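Local coordinates for putative phenazine biosynthesis PhzC/PhzF protein (Clostridium difficile, PDB 4DUN), which probably acts as an isomerase of the PhzF family, named for its relation to phenazine biosynthesis proteins, at residues A[20-25]-A[73-78]; A[60-65]-A[96-101]. One frame throughout, in Å; residues are numbered along the deposited sequence.

Contact 1: A[20-25]-A[73-78]; sequences NPAGVC and GHATLA. With NI (nickel (II) ion), chain D; SO4 (sulfate ion), chain B.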
# COMPACT_ATOMS: atom_id res chain seq x y z
N ASN A 20 -8.24 -7.58 -8.50
CA ASN A 20 -8.02 -7.29 -7.07
C ASN A 20 -6.66 -7.89 -6.62
O ASN A 20 -6.52 -9.12 -6.59
CB ASN A 20 -9.20 -7.84 -6.24
CG ASN A 20 -9.43 -7.07 -4.98
OD1 ASN A 20 -8.50 -6.51 -4.42
ND2 ASN A 20 -10.68 -7.00 -4.52
N PRO A 21 -5.62 -7.05 -6.32
CA PRO A 21 -4.29 -7.60 -6.00
C PRO A 21 -4.17 -8.17 -4.58
O PRO A 21 -4.69 -7.60 -3.61
CB PRO A 21 -3.34 -6.42 -6.21
CG PRO A 21 -4.18 -5.22 -5.88
CD PRO A 21 -5.61 -5.57 -6.29
N ALA A 22 -3.47 -9.31 -4.45
CA ALA A 22 -3.20 -9.92 -3.15
C ALA A 22 -1.78 -10.42 -3.07
O ALA A 22 -1.21 -10.85 -4.08
CB ALA A 22 -4.16 -11.08 -2.89
N GLY A 23 -1.21 -10.37 -1.88
CA GLY A 23 0.06 -11.03 -1.58
C GLY A 23 -0.32 -12.44 -1.16
O GLY A 23 -1.39 -12.66 -0.59
N VAL A 24 0.50 -13.44 -1.50
CA VAL A 24 0.26 -14.84 -1.12
C VAL A 24 1.58 -15.40 -0.60
O VAL A 24 2.54 -15.53 -1.37
CB VAL A 24 -0.31 -15.75 -2.27
CG1 VAL A 24 -0.56 -17.18 -1.75
CG2 VAL A 24 -1.59 -15.17 -2.88
N CYS A 25 1.63 -15.73 0.69
CA CYS A 25 2.83 -16.25 1.35
C CYS A 25 2.62 -17.74 1.67
O CYS A 25 1.69 -18.08 2.41
CB CYS A 25 3.11 -15.43 2.60
SG CYS A 25 4.58 -15.94 3.50
N GLY A 73 -12.95 -13.89 -0.34
CA GLY A 73 -13.08 -14.65 -1.57
C GLY A 73 -12.06 -14.32 -2.66
O GLY A 73 -11.48 -15.24 -3.26
N HIS A 74 -11.81 -13.04 -2.92
CA HIS A 74 -10.89 -12.63 -4.00
C HIS A 74 -9.43 -13.05 -3.67
O HIS A 74 -8.73 -13.54 -4.57
CB HIS A 74 -11.03 -11.12 -4.35
CG HIS A 74 -10.98 -10.19 -3.15
ND1 HIS A 74 -9.78 -9.70 -2.67
CD2 HIS A 74 -11.99 -9.65 -2.42
CE1 HIS A 74 -10.08 -8.90 -1.65
NE2 HIS A 74 -11.40 -8.86 -1.44
N ALA A 75 -8.98 -12.93 -2.39
CA ALA A 75 -7.60 -13.37 -2.07
C ALA A 75 -7.53 -14.89 -2.03
O ALA A 75 -6.46 -15.44 -2.27
CB ALA A 75 -7.12 -12.78 -0.75
N THR A 76 -8.68 -15.58 -1.77
CA THR A 76 -8.74 -17.04 -1.78
C THR A 76 -8.49 -17.54 -3.22
O THR A 76 -7.77 -18.53 -3.40
CB THR A 76 -10.05 -17.56 -1.19
OG1 THR A 76 -10.13 -17.09 0.16
CG2 THR A 76 -10.13 -19.10 -1.19
N LEU A 77 -9.06 -16.85 -4.23
CA LEU A 77 -8.84 -17.19 -5.65
C LEU A 77 -7.32 -17.08 -5.94
O LEU A 77 -6.73 -18.00 -6.52
CB LEU A 77 -9.67 -16.26 -6.55
CG LEU A 77 -9.74 -16.61 -8.05
CD1 LEU A 77 -11.02 -16.07 -8.67
CD2 LEU A 77 -8.56 -16.02 -8.82
N ALA A 78 -6.68 -15.96 -5.49
CA ALA A 78 -5.23 -15.77 -5.68
C ALA A 78 -4.43 -16.93 -5.04
O ALA A 78 -3.49 -17.43 -5.66
CB ALA A 78 -4.78 -14.44 -5.09
NI NI D . -12.53 -7.95 -0.02
S SO4 B . -15.41 -11.76 -1.79
O1 SO4 B . -14.66 -11.67 -0.54
O2 SO4 B . -16.07 -13.07 -1.94
O3 SO4 B . -16.39 -10.73 -1.75
O4 SO4 B . -14.49 -11.59 -2.90
O HOH W 1 -7.48 -10.36 -3.98
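The amide of N20 lies flat over the imidazole of H74 where strand 20-25 meets the first turn of helix 73-87, consistent with the diaminopimelate epimerase-like fold of PhzF proteins, in which strands curl round a helix. The strand and helix axes cross at -57° and approach to 8.2 Å, a spacing that small residues allow.

The polar end is a stack. The two planes are 8° apart, and N20 ND2 sits 3.3 Å above the centre of the H74 ring. ND2 and ND1 are both donors and make no bond to each other: ND2 is held by V202 O and D200 OD1, while ND1 gives its proton to a water in the ring plane, which in turn donates to N20 O. H74 reaches the strand because its CG stands between the backbone N and the carbonyl carbon (chi1 50°).

The apolar end is bare methyl packing: A22 CB touches A75 CB at 4.0 Å and also reaches A78 CB, which V24 CG2 meets at 3.9 Å.

A sulfate, probably from the crystallisation liquor, and nickel lie near E47, the predicted active-site residue, consistent with a pocket. The sulfate, also bound by G204 N and S205 OG, accepts from G73 N through O1 (2.8 Å) and weakly from H74 N through O4. Nickel is bound by H74 NE2 at 2.0 Å and by five atoms from elsewhere.

Contact 2: A[60-65]-A[96-101]; sequences LRWFTP and FFTQSG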
# COMPACT_ATOMS: atom_id res chain seq x y z
N LEU A 60 -5.57 -21.63 5.68
CA LEU A 60 -5.51 -20.33 4.99
C LEU A 60 -6.01 -19.23 5.90
O LEU A 60 -7.11 -19.33 6.44
CB LEU A 60 -6.34 -20.38 3.68
CG LEU A 60 -6.59 -19.05 2.90
CD1 LEU A 60 -5.28 -18.42 2.39
CD2 LEU A 60 -7.60 -19.25 1.74
N ARG A 61 -5.15 -18.22 6.09
CA ARG A 61 -5.51 -16.97 6.76
C ARG A 61 -5.25 -15.74 5.87
O ARG A 61 -4.46 -15.79 5.01
CB ARG A 61 -4.78 -16.80 8.10
CG ARG A 61 -4.98 -17.92 9.10
CD ARG A 61 -4.09 -17.73 10.35
NE ARG A 61 -4.16 -18.81 11.32
CZ ARG A 61 -4.85 -18.74 12.45
NH1 ARG A 61 -5.52 -17.67 12.74
NH2 ARG A 61 -4.85 -19.72 13.31
N TRP A 62 -5.98 -14.69 6.14
CA TRP A 62 -5.81 -13.44 5.43
C TRP A 62 -5.66 -12.29 6.40
O TRP A 62 -6.36 -12.21 7.37
CB TRP A 62 -6.99 -13.13 4.51
CG TRP A 62 -7.63 -14.26 3.79
CD1 TRP A 62 -7.37 -14.66 2.53
CD2 TRP A 62 -8.66 -15.10 4.27
NE1 TRP A 62 -8.16 -15.68 2.19
CE2 TRP A 62 -8.95 -16.00 3.25
CE3 TRP A 62 -9.35 -15.19 5.47
CZ2 TRP A 62 -9.91 -16.95 3.38
CZ3 TRP A 62 -10.27 -16.14 5.59
CH2 TRP A 62 -10.55 -17.01 4.56
N PHE A 63 -4.77 -11.39 6.05
CA PHE A 63 -4.51 -10.20 6.84
C PHE A 63 -4.52 -8.98 5.96
O PHE A 63 -3.86 -8.98 4.91
CB PHE A 63 -3.13 -10.31 7.52
CG PHE A 63 -3.06 -11.27 8.67
CD1 PHE A 63 -2.99 -12.64 8.45
CD2 PHE A 63 -2.99 -10.80 9.98
CE1 PHE A 63 -2.89 -13.53 9.52
CE2 PHE A 63 -2.87 -11.70 11.05
CZ PHE A 63 -2.83 -13.06 10.81
N THR A 64 -5.21 -7.93 6.39
CA THR A 64 -5.08 -6.64 5.72
C THR A 64 -3.79 -6.02 6.31
O THR A 64 -3.27 -6.58 7.29
CB THR A 64 -6.31 -5.73 5.99
OG1 THR A 64 -6.29 -5.37 7.37
CG2 THR A 64 -7.65 -6.38 5.58
N PRO A 65 -3.33 -4.82 5.90
CA PRO A 65 -2.16 -4.22 6.57
C PRO A 65 -2.42 -3.88 8.06
O PRO A 65 -1.47 -3.54 8.78
CB PRO A 65 -1.94 -2.94 5.77
CG PRO A 65 -2.47 -3.27 4.39
CD PRO A 65 -3.75 -4.02 4.73
N PHE A 96 -9.32 -25.36 1.41
CA PHE A 96 -8.68 -24.52 2.43
C PHE A 96 -9.45 -24.56 3.73
O PHE A 96 -10.68 -24.43 3.70
CB PHE A 96 -8.61 -23.06 1.97
CG PHE A 96 -7.74 -22.77 0.78
CD1 PHE A 96 -6.36 -22.83 0.87
CD2 PHE A 96 -8.31 -22.32 -0.41
CE1 PHE A 96 -5.55 -22.49 -0.22
CE2 PHE A 96 -7.50 -21.94 -1.49
CZ PHE A 96 -6.12 -22.04 -1.39
N PHE A 97 -8.75 -24.68 4.86
CA PHE A 97 -9.36 -24.60 6.17
C PHE A 97 -9.08 -23.22 6.73
O PHE A 97 -7.92 -22.80 6.83
CB PHE A 97 -8.88 -25.73 7.09
CG PHE A 97 -9.47 -27.05 6.63
CD1 PHE A 97 -8.75 -27.89 5.80
CD2 PHE A 97 -10.78 -27.39 6.96
CE1 PHE A 97 -9.32 -29.09 5.33
CE2 PHE A 97 -11.33 -28.60 6.51
CZ PHE A 97 -10.60 -29.43 5.70
N THR A 98 -10.16 -22.46 7.02
CA THR A 98 -10.09 -21.06 7.43
C THR A 98 -10.89 -20.77 8.71
O THR A 98 -11.61 -21.64 9.20
CB THR A 98 -10.65 -20.15 6.31
OG1 THR A 98 -12.09 -20.17 6.35
CG2 THR A 98 -10.13 -20.54 4.89
N GLN A 99 -10.86 -19.50 9.15
CA GLN A 99 -11.63 -18.99 10.31
C GLN A 99 -13.13 -19.20 10.09
O GLN A 99 -13.87 -19.29 11.07
CB GLN A 99 -11.39 -17.48 10.48
CG GLN A 99 -9.98 -17.12 10.95
CD GLN A 99 -9.78 -17.28 12.43
OE1 GLN A 99 -10.62 -17.82 13.15
NE2 GLN A 99 -8.64 -16.80 12.91
N SER A 100 -13.57 -19.21 8.82
CA SER A 100 -14.99 -19.36 8.44
C SER A 100 -15.33 -20.76 7.89
O SER A 100 -16.36 -20.93 7.24
CB SER A 100 -15.39 -18.29 7.43
OG SER A 100 -15.33 -17.04 8.08
N GLY A 101 -14.50 -21.74 8.19
CA GLY A 101 -14.76 -23.11 7.76
C GLY A 101 -14.02 -23.48 6.50
O GLY A 101 -13.09 -22.79 6.08
O HOH W 2 -8.66 -18.05 8.19
O HOH W 3 -6.79 -15.66 14.73
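L60 and F96 form the tightly packed side of this pairing between neighbouring parallel strands, 57-63 and 93-98. L60 CD2 stands over one face of the F96 ring, 3.8 Å from its centroid and 18° off the ring normal, a CH-pi contact. The L60 side chain leaves with CG anti to the backbone N (chi1 170°), which leads the branch out to the phenyl face, while L60 CB lies against F96 CD1 and CB. The backbones are tied here by one nearly straight hydrogen bond, L60 N to F97 O (2.9 Å). F97 is also backbone-bonded to Y58, as expected where parallel strands run side by side.

Next to this, W62 CH2 meets T98 CG2 at 3.6 Å. T98 is fixed by its own turn: it opens a type I beta turn to G101, its OG1 accepts from S100 N in an ST turn, and the same OG1 donates to G101 O at 2.8 Å. That carbonyl oxygen also accepts from T98 N, so two bonds grip it.

Past T98 the strands part and the link passes through water. One water bridges L60 O and Q99 N. Farther out, R61 NH1 and Q99 NE2 come within 3.2 Å, but both are donors, with the guanidinium and amide planes 86° apart. They are brought together by E68 OE2, which accepts from both, and weakly by a second water. R61 and Q99 also touch crystal neighbours.

Strand 47-54 lies beside 57-63, with A49 and V51 against L60, strand 101-108 lies beside 93-98, and helix 73-87 closes the inner side, with A79 packed on F96.

How the contacts relate
Helix 73-87 joins the two contacts, whose centres are 11 Å apart. In contact 1 it presents A75 and A78 to strand 20-27; through T76 it faces strands 57-63 and 93-98 of contact 2, where T76 CG2 lies 3.8 Å from F96 CD2, and T76 OG1 shares a weak hydrogen bond with W62 NE1. Every touching residue of contact 1 is buried, whereas contact 2 runs from a buried apolar end to an exposed polar edge. The chemistry follows: strand against helix meets by methyls and an amide-imidazole stack beside metal and anion, while strand against strand combines one backbone hydrogen bond with leucine-phenyl packing, with waters and a shared carboxylate acceptor at its rim.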